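Local coordinates for protein trichothecene 3-O-acetyltransferase (Gibberella zeae, PDB 3B30) that probably transfers an acetyl group from acetyl-CoA to the 3-hydroxyl of trichothecene toxins, at residues A[242-247]-A[263-268]; A[290-295]-A[308-313]; A[377-382]-A[412-417]. All coordinates share one frame; numbering follows the deposited sequence.

Overall arrangement
Followed from the N terminus, the chain closes three loops in series, none nested in or crossing another. Contact 1 (242-247 with 263-268) comes first and sets helix 238-249 against helix 261-277 after a short connection. Contact 2 (290-295 with 308-313) then pairs strands 286-294 and 310-318, the latter at the margin of the mixed sheet, around helix 296-299. Contact 3 (377-382 with 412-417) closes the longest loop, joining strands 375-379 and 411-414. Because 286-294 adjoins 375-379, contacts 2 and 3 share one sheet, linked further by a salt bridge from Asp294 to Lys382; Asp263 to Arg291 ties contact 1 to contact 2. All three touch the bound ethyl coenzyme A.

Contact 1 (A[242-247]-A[263-268]). With ETB (Ethyl Coenzyme A), chain B.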
loop_
_atom_site.group_PDB
_atom_site.type_symbol
_atom_site.label_atom_id
_atom_site.label_comp_id
_atom_site.label_asym_id
_atom_site.label_seq_id
_atom_site.Cartn_x
_atom_site.Cartn_y
_atom_site.Cartn_z
ATOM N N SER A 242 5.548 7.995 -20.382
ATOM C CA SER A 242 5.255 9.274 -21.037
ATOM C C SER A 242 4.396 9.060 -22.284
ATOM O O SER A 242 3.561 9.907 -22.596
ATOM C CB SER A 242 6.530 10.053 -21.397
ATOM O OG SER A 242 7.280 9.290 -22.291
ATOM N N GLU A 243 4.607 7.941 -22.983
ATOM C CA GLU A 243 3.786 7.592 -24.169
ATOM C C GLU A 243 2.353 7.237 -23.793
ATOM O O GLU A 243 1.416 7.598 -24.495
ATOM C CB GLU A 243 4.443 6.483 -24.984
ATOM C CG GLU A 243 5.777 6.959 -25.577
ATOM C CD GLU A 243 6.425 5.958 -26.501
ATOM O OE1 GLU A 243 5.798 4.908 -26.795
ATOM O OE2 GLU A 243 7.570 6.240 -26.938
ATOM N N LEU A 244 2.166 6.539 -22.671
ATOM C CA LEU A 244 0.801 6.330 -22.149
ATOM C C LEU A 244 0.158 7.646 -21.740
ATOM O O LEU A 244 -1.029 7.871 -21.995
ATOM C CB LEU A 244 0.803 5.401 -20.917
ATOM C CG LEU A 244 1.044 3.911 -21.148
ATOM C CD1 LEU A 244 1.089 3.235 -19.764
ATOM C CD2 LEU A 244 -0.088 3.331 -22.036
ATOM N N LYS A 245 0.913 8.506 -21.050
ATOM C CA LYS A 245 0.344 9.799 -20.671
ATOM C C LYS A 245 -0.020 10.627 -21.910
ATOM O O LYS A 245 -1.070 11.264 -21.952
ATOM C CB LYS A 245 1.251 10.603 -19.746
ATOM C CG LYS A 245 0.560 11.871 -19.194
ATOM C CD LYS A 245 1.525 12.713 -18.412
ATOM C CE LYS A 245 0.845 13.919 -17.776
ATOM N NZ LYS A 245 1.821 14.824 -17.056
ATOM N N ASP A 246 0.855 10.601 -22.908
ATOM C CA ASP A 246 0.603 11.323 -24.165
ATOM C C ASP A 246 -0.691 10.811 -24.811
ATOM O O ASP A 246 -1.534 11.611 -25.225
ATOM C CB ASP A 246 1.824 11.159 -25.084
ATOM C CG ASP A 246 1.610 11.735 -26.490
ATOM O OD1 ASP A 246 1.312 12.940 -26.642
ATOM O OD2 ASP A 246 1.772 10.960 -27.447
ATOM N N ALA A 247 -0.849 9.481 -24.869
ATOM C CA ALA A 247 -2.015 8.838 -25.512
ATOM C C ALA A 247 -3.312 9.250 -24.840
ATOM O O ALA A 247 -4.308 9.573 -25.500
ATOM C CB ALA A 247 -1.866 7.301 -25.494
ATOM N N ASP A 263 -2.627 8.494 -13.390
ATOM C CA ASP A 263 -3.941 8.297 -14.017
ATOM C C ASP A 263 -3.840 7.410 -15.269
ATOM O O ASP A 263 -4.644 6.510 -15.461
ATOM C CB ASP A 263 -4.539 9.633 -14.497
ATOM C CG ASP A 263 -4.955 10.569 -13.386
ATOM O OD1 ASP A 263 -5.102 10.167 -12.201
ATOM O OD2 ASP A 263 -5.145 11.769 -13.724
ATOM N N ALA A 264 -2.888 7.723 -16.159
ATOM C CA ALA A 264 -2.779 7.070 -17.481
ATOM C C ALA A 264 -2.424 5.588 -17.357
ATOM O O ALA A 264 -2.997 4.740 -18.044
ATOM C CB ALA A 264 -1.742 7.815 -18.352
ATOM N N LEU A 265 -1.501 5.263 -16.453
ATOM C CA LEU A 265 -1.200 3.865 -16.185
ATOM C C LEU A 265 -2.370 3.126 -15.514
ATOM O O LEU A 265 -2.715 1.979 -15.881
ATOM C CB LEU A 265 0.069 3.747 -15.307
ATOM C CG LEU A 265 0.447 2.279 -15.024
ATOM C CD1 LEU A 265 0.615 1.448 -16.315
ATOM C CD2 LEU A 265 1.697 2.189 -14.131
ATOM N N SER A 266 -2.979 3.759 -14.515
ATOM C CA SER A 266 -4.169 3.183 -13.869
ATOM C C SER A 266 -5.252 2.901 -14.920
ATOM O O SER A 266 -5.881 1.832 -14.915
ATOM C CB SER A 266 -4.706 4.140 -12.810
ATOM O OG SER A 266 -3.719 4.350 -11.788
ATOM N N ALA A 267 -5.459 3.851 -15.830
ATOM C CA ALA A 267 -6.476 3.684 -16.885
ATOM C C ALA A 267 -6.114 2.561 -17.861
ATOM O O ALA A 267 -6.984 1.807 -18.299
ATOM C CB ALA A 267 -6.706 5.002 -17.641
ATOM N N PHE A 268 -4.825 2.459 -18.192
ATOM C CA PHE A 268 -4.349 1.498 -19.144
ATOM C C PHE A 268 -4.497 0.072 -18.588
ATOM O O PHE A 268 -4.790 -0.871 -19.330
ATOM C CB PHE A 268 -2.886 1.817 -19.492
ATOM C CG PHE A 268 -2.252 0.832 -20.433
ATOM C CD1 PHE A 268 -2.553 0.843 -21.804
ATOM C CD2 PHE A 268 -1.327 -0.096 -19.955
ATOM C CE1 PHE A 268 -1.933 -0.089 -22.680
ATOM C CE2 PHE A 268 -0.707 -1.020 -20.808
ATOM C CZ PHE A 268 -1.010 -1.023 -22.174
HETATM N N1A ETB B . -1.562 21.107 -15.910
HETATM C C2A ETB B . -1.141 19.877 -16.254
HETATM N N3A ETB B . -0.873 18.941 -15.336
HETATM C C4A ETB B . -1.047 19.191 -14.055
HETATM C C5A ETB B . -1.460 20.428 -13.669
HETATM C C6A ETB B . -1.715 21.423 -14.617
HETATM N N6A ETB B . -1.988 22.663 -14.288
HETATM N N7A ETB B . -1.497 20.409 -12.363
HETATM C C8A ETB B . -1.120 19.221 -11.912
HETATM N N9A ETB B . -0.827 18.458 -12.963
HETATM C C1B ETB B . -0.289 17.119 -12.971
HETATM C C2B ETB B . 1.131 17.064 -12.468
HETATM O O2B ETB B . 2.030 17.553 -13.363
HETATM C C3B ETB B . 1.266 15.610 -12.109
HETATM O O3B ETB B . 1.499 14.927 -13.270
HETATM P P3B ETB B . 2.634 13.954 -13.500
HETATM O O7A ETB B . 3.662 14.811 -13.711
HETATM O O8A ETB B . 2.925 13.222 -12.347
HETATM O O9A ETB B . 2.297 13.172 -14.633
HETATM C C4B ETB B . -0.126 15.296 -11.691
HETATM O O4B ETB B . -0.965 16.297 -12.105
HETATM C C5B ETB B . -0.162 15.147 -10.199
HETATM O O5B ETB B . -1.415 14.863 -9.747
HETATM P P1A ETB B . -1.688 14.197 -8.378
HETATM O O1A ETB B . -3.129 14.065 -8.409
HETATM O O2A ETB B . -1.203 15.002 -7.288
HETATM O O3A ETB B . -0.890 12.874 -8.231
HETATM P P2A ETB B . -0.954 11.565 -9.023
HETATM O O4A ETB B . 0.385 11.269 -9.226
HETATM O O5A ETB B . -1.780 11.717 -10.122
HETATM O O6A ETB B . -1.586 10.532 -8.071
HETATM C CBP ETB B . -3.009 9.630 -6.435
HETATM C CCP ETB B . -2.874 10.617 -7.594
HETATM C CDP ETB B . -4.456 9.557 -6.110
HETATM C CEP ETB B . -2.540 8.222 -6.691
HETATM C CAP ETB B . -2.150 10.137 -5.287
HETATM O OAP ETB B . -2.437 11.432 -4.987
HETATM C C9P ETB B . -2.274 9.240 -4.097
HETATM O O9P ETB B . -3.249 9.564 -3.245
HETATM N N8P ETB B . -1.494 8.187 -4.009
HETATM C C7P ETB B . -1.364 7.327 -2.878
HETATM C C6P ETB B . -2.431 6.271 -2.696
HETATM C C5P ETB B . -2.221 5.477 -1.427
HETATM O O5P ETB B . -2.027 5.987 -0.301
HETATM N N4P ETB B . -2.212 4.205 -1.613
HETATM C C3P ETB B . -2.739 3.287 -0.653
#
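Leu244 and Phe268 meet at about a right angle, the leucine lowering one methyl onto the face of the ring. CD2 of Leu244 stands 3.8 Å from the centroid of the Phe268 ring, displaced toward the CD1 side, in a CH-pi contact 24° off the ring normal. With CG anti to the backbone N (chi1 177°), the Phe268 ring is carried to the leucine, and chi2 near 76° turns its face to the methyl. The second branch of Leu244 turns to Leu265, its CD1 lying 3.9 Å from Leu265 CD1, so the forked end is shared between two side chains about one helical turn apart. This is a steep helix-helix crossing: the short axes run at 83° and approach to 8.7 Å, a spacing consistent with Ala264 putting only a methyl against the opposing backbone, its CB 3.7 Å from Lys245 CA and equally near Leu244 O. Tyr446, from outside the two helices, meets Phe268 edge-to-face and also touches Leu244. Lys245 rests on Ala264 only through its base; its extended chain then leaves the helix pair for the ligand, where NZ donates to O9A of the 3'-phosphate of ethyl coenzyme A at 3.0 Å. Ser260 and Thr261 also hydrogen-bond the ligand.

Contact 2 (A[290-295]-A[308-313]). With ETB (Ethyl Coenzyme A), chain B.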
loop_
_atom_site.group_PDB
_atom_site.type_symbol
_atom_site.label_atom_id
_atom_site.label_comp_id
_atom_site.label_asym_id
_atom_site.label_seq_id
_atom_site.Cartn_x
_atom_site.Cartn_y
_atom_site.Cartn_z
ATOM N N CYS A 290 -11.572 0.616 -8.136
ATOM C CA CYS A 290 -11.449 1.181 -6.808
ATOM C C CYS A 290 -10.026 1.691 -6.669
ATOM O O CYS A 290 -9.064 0.928 -6.753
ATOM C CB CYS A 290 -11.717 0.125 -5.734
ATOM S SG CYS A 290 -13.315 -0.718 -5.899
ATOM N N ARG A 291 -9.884 2.993 -6.485
ATOM C CA ARG A 291 -8.545 3.567 -6.470
ATOM C C ARG A 291 -8.199 4.180 -5.095
ATOM O O ARG A 291 -8.924 5.044 -4.605
ATOM C CB ARG A 291 -8.459 4.637 -7.539
ATOM C CG ARG A 291 -7.027 5.087 -7.811
ATOM C CD ARG A 291 -7.057 6.398 -8.616
ATOM N NE ARG A 291 -5.759 6.738 -9.205
ATOM C CZ ARG A 291 -5.550 7.785 -10.002
ATOM N NH1 ARG A 291 -6.553 8.582 -10.289
ATOM N NH2 ARG A 291 -4.349 8.015 -10.518
ATOM N N ALA A 292 -7.084 3.748 -4.504
ATOM C CA ALA A 292 -6.640 4.297 -3.220
ATOM C C ALA A 292 -6.140 5.727 -3.400
ATOM O O ALA A 292 -5.401 6.054 -4.368
ATOM C CB ALA A 292 -5.563 3.445 -2.574
ATOM N N VAL A 293 -6.578 6.579 -2.487
ATOM C CA VAL A 293 -6.201 7.985 -2.485
ATOM C C VAL A 293 -5.740 8.393 -1.073
ATOM O O VAL A 293 -6.440 8.144 -0.090
ATOM C CB VAL A 293 -7.375 8.894 -2.954
ATOM C CG1 VAL A 293 -6.927 10.349 -3.052
ATOM C CG2 VAL A 293 -7.832 8.472 -4.351
ATOM N N ASP A 294 -4.568 9.019 -0.997
ATOM C CA ASP A 294 -4.121 9.713 0.223
ATOM C C ASP A 294 -5.034 10.907 0.480
ATOM O O ASP A 294 -5.167 11.778 -0.376
ATOM C CB ASP A 294 -2.660 10.191 0.013
ATOM C CG ASP A 294 -2.080 10.927 1.228
ATOM O OD1 ASP A 294 -2.713 10.944 2.308
ATOM O OD2 ASP A 294 -0.957 11.462 1.088
ATOM N N ALA A 295 -5.690 10.921 1.647
ATOM C CA ALA A 295 -6.597 11.984 2.027
ATOM C C ALA A 295 -5.938 13.127 2.792
ATOM O O ALA A 295 -6.611 14.095 3.141
ATOM C CB ALA A 295 -7.805 11.428 2.835
ATOM N N LEU A 308 -3.259 6.727 9.447
ATOM C CA LEU A 308 -4.060 6.177 8.363
ATOM C C LEU A 308 -5.087 7.240 7.984
ATOM O O LEU A 308 -6.034 7.539 8.741
ATOM C CB LEU A 308 -4.723 4.889 8.846
ATOM C CG LEU A 308 -5.494 3.946 7.912
ATOM C CD1 LEU A 308 -6.678 4.656 7.213
ATOM C CD2 LEU A 308 -4.603 3.334 6.904
ATOM N N LEU A 309 -4.889 7.819 6.801
ATOM C CA LEU A 309 -5.744 8.893 6.321
ATOM C C LEU A 309 -5.839 8.705 4.832
ATOM O O LEU A 309 -5.099 9.326 4.062
ATOM C CB LEU A 309 -5.164 10.280 6.650
ATOM C CG LEU A 309 -6.064 11.495 6.354
ATOM C CD1 LEU A 309 -7.596 11.225 6.536
ATOM C CD2 LEU A 309 -5.624 12.751 7.162
ATOM N N GLN A 310 -6.740 7.808 4.442
ATOM C CA GLN A 310 -6.814 7.305 3.073
ATOM C C GLN A 310 -8.290 7.079 2.768
ATOM O O GLN A 310 -9.109 6.897 3.678
ATOM C CB GLN A 310 -6.083 5.953 2.996
ATOM C CG GLN A 310 -5.815 5.430 1.599
ATOM C CD GLN A 310 -5.947 3.935 1.532
ATOM O OE1 GLN A 310 -6.671 3.408 0.690
ATOM N NE2 GLN A 310 -5.268 3.234 2.448
ATOM N N ASN A 311 -8.634 7.069 1.488
ATOM C CA ASN A 311 -9.966 6.664 1.081
ATOM C C ASN A 311 -9.788 6.025 -0.288
ATOM O O ASN A 311 -8.662 5.737 -0.695
ATOM C CB ASN A 311 -10.884 7.886 1.042
ATOM C CG ASN A 311 -12.382 7.540 1.139
ATOM O OD1 ASN A 311 -12.814 6.404 0.858
ATOM N ND2 ASN A 311 -13.174 8.532 1.522
ATOM N N MET A 312 -10.884 5.761 -0.982
ATOM C CA MET A 312 -10.823 5.300 -2.352
ATOM C C MET A 312 -11.741 6.197 -3.211
ATOM O O MET A 312 -12.632 6.886 -2.678
ATOM C CB MET A 312 -11.257 3.832 -2.448
ATOM C CG MET A 312 -10.319 2.874 -1.669
ATOM S SD MET A 312 -10.252 1.246 -2.370
ATOM C CE MET A 312 -8.756 1.298 -3.301
ATOM N N THR A 313 -11.501 6.201 -4.521
ATOM C CA THR A 313 -12.485 6.719 -5.488
ATOM C C THR A 313 -13.011 5.506 -6.254
ATOM O O THR A 313 -12.301 4.518 -6.427
ATOM C CB THR A 313 -11.902 7.812 -6.456
ATOM O OG1 THR A 313 -10.827 7.259 -7.217
ATOM C CG2 THR A 313 -11.400 9.061 -5.682
HETATM N N1A ETB B . -1.562 21.107 -15.910
HETATM C C2A ETB B . -1.141 19.877 -16.254
HETATM N N3A ETB B . -0.873 18.941 -15.336
HETATM C C4A ETB B . -1.047 19.191 -14.055
HETATM C C5A ETB B . -1.460 20.428 -13.669
HETATM C C6A ETB B . -1.715 21.423 -14.617
HETATM N N6A ETB B . -1.988 22.663 -14.288
HETATM N N7A ETB B . -1.497 20.409 -12.363
HETATM C C8A ETB B . -1.120 19.221 -11.912
HETATM N N9A ETB B . -0.827 18.458 -12.963
HETATM C C1B ETB B . -0.289 17.119 -12.971
HETATM C C2B ETB B . 1.131 17.064 -12.468
HETATM O O2B ETB B . 2.030 17.553 -13.363
HETATM C C3B ETB B . 1.266 15.610 -12.109
HETATM O O3B ETB B . 1.499 14.927 -13.270
HETATM P P3B ETB B . 2.634 13.954 -13.500
HETATM O O7A ETB B . 3.662 14.811 -13.711
HETATM O O8A ETB B . 2.925 13.222 -12.347
HETATM O O9A ETB B . 2.297 13.172 -14.633
HETATM C C4B ETB B . -0.126 15.296 -11.691
HETATM O O4B ETB B . -0.965 16.297 -12.105
HETATM C C5B ETB B . -0.162 15.147 -10.199
HETATM O O5B ETB B . -1.415 14.863 -9.747
HETATM P P1A ETB B . -1.688 14.197 -8.378
HETATM O O1A ETB B . -3.129 14.065 -8.409
HETATM O O2A ETB B . -1.203 15.002 -7.288
HETATM O O3A ETB B . -0.890 12.874 -8.231
HETATM P P2A ETB B . -0.954 11.565 -9.023
HETATM O O4A ETB B . 0.385 11.269 -9.226
HETATM O O5A ETB B . -1.780 11.717 -10.122
HETATM O O6A ETB B . -1.586 10.532 -8.071
HETATM C CBP ETB B . -3.009 9.630 -6.435
HETATM C CCP ETB B . -2.874 10.617 -7.594
HETATM C CDP ETB B . -4.456 9.557 -6.110
HETATM C CEP ETB B . -2.540 8.222 -6.691
HETATM C CAP ETB B . -2.150 10.137 -5.287
HETATM O OAP ETB B . -2.437 11.432 -4.987
HETATM C C9P ETB B . -2.274 9.240 -4.097
HETATM O O9P ETB B . -3.249 9.564 -3.245
HETATM N N8P ETB B . -1.494 8.187 -4.009
HETATM C C7P ETB B . -1.364 7.327 -2.878
HETATM C C6P ETB B . -2.431 6.271 -2.696
HETATM C C5P ETB B . -2.221 5.477 -1.427
HETATM O O5P ETB B . -2.027 5.987 -0.301
HETATM N N4P ETB B . -2.212 4.205 -1.613
HETATM C C3P ETB B . -2.739 3.287 -0.653
HETATM O O HOH W 1 -9.209 8.759 -8.980
#
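Arg291 and Thr313 form one hydrogen-bonded pair of an antiparallel strand pairing, and Val293 with Asn311 forms the next, in the mixed sheet of this CoA-dependent acyltransferase fold. Each pair satisfies its backbone N-H and C=O groups reciprocally: Arg291 N reaches Thr313 O at 2.9 Å, nearly straight at 169°, while Asn311 N gives to Val293 O. One bond past the strand end, Ala295 N donates to Leu309 O at 3.0 Å, coming from above the carbonyl plane. The alternate residues Ala292 and Asp294 turn their own backbone groups outward. Ala292 bonds to Leu377 of the next strand, whereas Asp294 N donates to O9P of ethyl coenzyme A at 2.7 Å, holding the pantetheine arm against the strand. The carboxylate of Asp294 takes salt bridges from Lys382 and Arg296. Arg291 runs alongside Thr313, then carries its extended chain onward so that NH2 binds Asp262 and Asp263. With OG1 at chi1 61°, Thr313 faces the arginine's base and sends CG2 toward Val293 CG2. Asn311 OD1 accepts from Met312 N at 2.7 Å, and also from Gln211. A water lying in the guanidinium plane joins the two side chains, 3.0 Å from Arg291 NH1 and 2.8 Å from Thr313 OG1.

Contact 3 (A[377-382]-A[412-417]); sequences LSSWAK and MYFMPK. With ETB (Ethyl Coenzyme A), chain B.
Trp380 and Tyr413 lay their rings obliquely over one another, the planes 42° apart and the tyrosine centroid 4.7 Å from that of the tryptophan six-membered ring. Tyr413 CD2 sits over one indole face near its rim, and Trp380 CH2 lies in turn above a face of the phenol; the closest carbons, Trp380 CZ2 and Tyr413 CE2, are 3.6 Å apart. In the plane of the indole, at its edge, comes N4P of ethyl coenzyme A. Arg402 touches both aromatic side chains from outside the pair. The sheet's other surface holds a third flat group, the Phe414 ring, which receives Leu377 CD1 over one face, 4.0 Å from its centroid, while Leu377 CD2 lies over the same face, nearer the rim at CZ. Ser266 and Ile269 of helix 261-277 cover this side.

Beneath the rings the two strands run parallel, and their amides alternate as donors between them. Ser378 N gives to Met412 O, Phe414 N to Ser378 O, and Trp380 N to Phe414 O at 2.8 Å. Beyond the strands the pairing persists in the loops, where Lys417 N meets a lone pair of Ala381 O at 2.9 Å, almost straight at 173°. Ser379 directs OG anti to its own N (chi1 174°); there it takes the N-H of Ala381 in an ST turn and also bonds Asp262. Its carbonyl O accepts a weak bond from ligand N4P, 3.3 Å away, and the Lys382 chain passes alongside the pantetheine amide. Parallel neighbours in a mixed sheet, their ends touching the pantetheine arm, make up part of the coenzyme A site of this acyltransferase.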
loop_
_atom_site.group_PDB
_atom_site.type_symbol
_atom_site.label_atom_id
_atom_site.label_comp_id
_atom_site.label_asym_id
_atom_site.label_seq_id
_atom_site.Cartn_x
_atom_site.Cartn_y
_atom_site.Cartn_z
ATOM N N LEU A 377 -6.831 -0.975 -6.923
ATOM C CA LEU A 377 -5.454 -0.509 -7.111
ATOM C C LEU A 377 -5.041 0.488 -6.039
ATOM O O LEU A 377 -5.772 1.445 -5.778
ATOM C CB LEU A 377 -5.266 0.152 -8.495
ATOM C CG LEU A 377 -3.950 0.957 -8.741
ATOM C CD1 LEU A 377 -2.700 0.096 -8.683
ATOM C CD2 LEU A 377 -3.986 1.733 -10.044
ATOM N N SER A 378 -3.872 0.226 -5.450
ATOM C CA SER A 378 -3.231 1.135 -4.494
ATOM C C SER A 378 -1.845 1.565 -4.995
ATOM O O SER A 378 -0.898 0.767 -5.056
ATOM C CB SER A 378 -3.140 0.511 -3.089
ATOM O OG SER A 378 -2.662 1.479 -2.158
ATOM N N SER A 379 -1.732 2.841 -5.382
ATOM C CA SER A 379 -0.467 3.380 -5.882
ATOM C C SER A 379 0.442 3.828 -4.744
ATOM O O SER A 379 0.068 4.699 -3.940
ATOM C CB SER A 379 -0.729 4.580 -6.799
ATOM O OG SER A 379 0.480 5.202 -7.183
ATOM N N TRP A 380 1.644 3.270 -4.684
ATOM C CA TRP A 380 2.648 3.784 -3.725
ATOM C C TRP A 380 3.677 4.640 -4.454
ATOM O O TRP A 380 4.750 4.950 -3.912
ATOM C CB TRP A 380 3.340 2.607 -3.015
ATOM C CG TRP A 380 2.388 1.715 -2.222
ATOM C CD1 TRP A 380 1.107 2.011 -1.847
ATOM C CD2 TRP A 380 2.667 0.414 -1.695
ATOM N NE1 TRP A 380 0.570 0.969 -1.132
ATOM C CE2 TRP A 380 1.506 -0.020 -1.014
ATOM C CE3 TRP A 380 3.780 -0.438 -1.751
ATOM C CZ2 TRP A 380 1.423 -1.267 -0.383
ATOM C CZ3 TRP A 380 3.702 -1.684 -1.112
ATOM C CH2 TRP A 380 2.538 -2.081 -0.442
ATOM N N ALA A 381 3.345 5.038 -5.689
ATOM C CA ALA A 381 4.337 5.631 -6.604
ATOM C C ALA A 381 5.006 6.862 -5.996
ATOM O O ALA A 381 6.213 7.050 -6.177
ATOM C CB ALA A 381 3.697 5.994 -7.967
ATOM N N LYS A 382 4.229 7.679 -5.278
ATOM C CA LYS A 382 4.709 8.987 -4.739
ATOM C C LYS A 382 5.491 8.927 -3.414
ATOM O O LYS A 382 5.977 9.963 -2.934
ATOM C CB LYS A 382 3.535 9.956 -4.551
ATOM C CG LYS A 382 2.597 9.578 -3.377
ATOM C CD LYS A 382 1.409 10.533 -3.318
ATOM C CE LYS A 382 0.573 10.318 -2.076
ATOM N NZ LYS A 382 0.381 11.589 -1.345
ATOM N N MET A 412 -4.013 -4.838 -6.777
ATOM C CA MET A 412 -2.883 -4.326 -7.547
ATOM C C MET A 412 -2.159 -3.200 -6.813
ATOM O O MET A 412 -2.768 -2.516 -6.015
ATOM C CB MET A 412 -3.347 -3.823 -8.907
ATOM C CG MET A 412 -4.040 -4.868 -9.770
ATOM S SD MET A 412 -4.504 -4.151 -11.367
ATOM C CE MET A 412 -5.495 -5.513 -11.992
ATOM N N TYR A 413 -0.846 -3.083 -7.036
ATOM C CA TYR A 413 -0.057 -1.960 -6.457
ATOM C C TYR A 413 0.822 -1.305 -7.510
ATOM O O TYR A 413 1.274 -1.991 -8.443
ATOM C CB TYR A 413 0.868 -2.454 -5.331
ATOM C CG TYR A 413 0.128 -3.091 -4.181
ATOM C CD1 TYR A 413 0.010 -4.478 -4.075
ATOM C CD2 TYR A 413 -0.486 -2.299 -3.210
ATOM C CE1 TYR A 413 -0.701 -5.050 -3.011
ATOM C CE2 TYR A 413 -1.204 -2.864 -2.161
ATOM C CZ TYR A 413 -1.300 -4.230 -2.065
ATOM O OH TYR A 413 -2.019 -4.735 -0.996
ATOM N N PHE A 414 1.099 -0.001 -7.353
ATOM C CA PHE A 414 2.300 0.590 -7.984
ATOM C C PHE A 414 3.368 0.717 -6.904
ATOM O O PHE A 414 3.088 1.177 -5.787
ATOM C CB PHE A 414 2.058 1.984 -8.572
ATOM C CG PHE A 414 1.018 2.027 -9.678
ATOM C CD1 PHE A 414 0.678 0.870 -10.380
ATOM C CD2 PHE A 414 0.411 3.232 -10.024
ATOM C CE1 PHE A 414 -0.314 0.915 -11.391
ATOM C CE2 PHE A 414 -0.565 3.288 -11.035
ATOM C CZ PHE A 414 -0.917 2.125 -11.706
ATOM N N MET A 415 4.587 0.331 -7.247
ATOM C CA MET A 415 5.706 0.529 -6.332
ATOM C C MET A 415 6.071 2.014 -6.261
ATOM O O MET A 415 5.672 2.781 -7.147
ATOM C CB MET A 415 6.886 -0.297 -6.786
ATOM C CG MET A 415 6.614 -1.826 -6.820
ATOM S SD MET A 415 6.126 -2.506 -5.217
ATOM C CE MET A 415 4.358 -2.795 -5.381
ATOM N N PRO A 416 6.822 2.416 -5.215
ATOM C CA PRO A 416 7.457 3.721 -5.256
ATOM C C PRO A 416 8.169 3.850 -6.601
ATOM O O PRO A 416 8.882 2.917 -7.056
ATOM C CB PRO A 416 8.450 3.672 -4.071
ATOM C CG PRO A 416 7.802 2.726 -3.100
ATOM C CD PRO A 416 7.143 1.669 -3.970
ATOM N N LYS A 417 7.927 4.974 -7.259
ATOM C CA LYS A 417 8.440 5.236 -8.594
ATOM C C LYS A 417 9.947 5.340 -8.490
ATOM O O LYS A 417 10.456 6.046 -7.613
ATOM C CB LYS A 417 7.885 6.577 -9.091
ATOM C CG LYS A 417 8.359 6.996 -10.482
ATOM C CD LYS A 417 7.815 8.392 -10.882
ATOM C CE LYS A 417 8.571 9.540 -10.197
ATOM N NZ LYS A 417 10.006 9.527 -10.642
HETATM N N1A ETB B . -1.562 21.107 -15.910
HETATM C C2A ETB B . -1.141 19.877 -16.254
HETATM N N3A ETB B . -0.873 18.941 -15.336
HETATM C C4A ETB B . -1.047 19.191 -14.055
HETATM C C5A ETB B . -1.460 20.428 -13.669
HETATM C C6A ETB B . -1.715 21.423 -14.617
HETATM N N6A ETB B . -1.988 22.663 -14.288
HETATM N N7A ETB B . -1.497 20.409 -12.363
HETATM C C8A ETB B . -1.120 19.221 -11.912
HETATM N N9A ETB B . -0.827 18.458 -12.963
HETATM C C1B ETB B . -0.289 17.119 -12.971
HETATM C C2B ETB B . 1.131 17.064 -12.468
HETATM O O2B ETB B . 2.030 17.553 -13.363
HETATM C C3B ETB B . 1.266 15.610 -12.109
HETATM O O3B ETB B . 1.499 14.927 -13.270
HETATM P P3B ETB B . 2.634 13.954 -13.500
HETATM O O7A ETB B . 3.662 14.811 -13.711
HETATM O O8A ETB B . 2.925 13.222 -12.347
HETATM O O9A ETB B . 2.297 13.172 -14.633
HETATM C C4B ETB B . -0.126 15.296 -11.691
HETATM O O4B ETB B . -0.965 16.297 -12.105
HETATM C C5B ETB B . -0.162 15.147 -10.199
HETATM O O5B ETB B . -1.415 14.863 -9.747
HETATM P P1A ETB B . -1.688 14.197 -8.378
HETATM O O1A ETB B . -3.129 14.065 -8.409
HETATM O O2A ETB B . -1.203 15.002 -7.288
HETATM O O3A ETB B . -0.890 12.874 -8.231
HETATM P P2A ETB B . -0.954 11.565 -9.023
HETATM O O4A ETB B . 0.385 11.269 -9.226
HETATM O O5A ETB B . -1.780 11.717 -10.122
HETATM O O6A ETB B . -1.586 10.532 -8.071
HETATM C CBP ETB B . -3.009 9.630 -6.435
HETATM C CCP ETB B . -2.874 10.617 -7.594
HETATM C CDP ETB B . -4.456 9.557 -6.110
HETATM C CEP ETB B . -2.540 8.222 -6.691
HETATM C CAP ETB B . -2.150 10.137 -5.287
HETATM O OAP ETB B . -2.437 11.432 -4.987
HETATM C C9P ETB B . -2.274 9.240 -4.097
HETATM O O9P ETB B . -3.249 9.564 -3.245
HETATM N N8P ETB B . -1.494 8.187 -4.009
HETATM C C7P ETB B . -1.364 7.327 -2.878
HETATM C C6P ETB B . -2.431 6.271 -2.696
HETATM C C5P ETB B . -2.221 5.477 -1.427
HETATM O O5P ETB B . -2.027 5.987 -0.301
HETATM N N4P ETB B . -2.212 4.205 -1.613
HETATM C C3P ETB B . -2.739 3.287 -0.653
#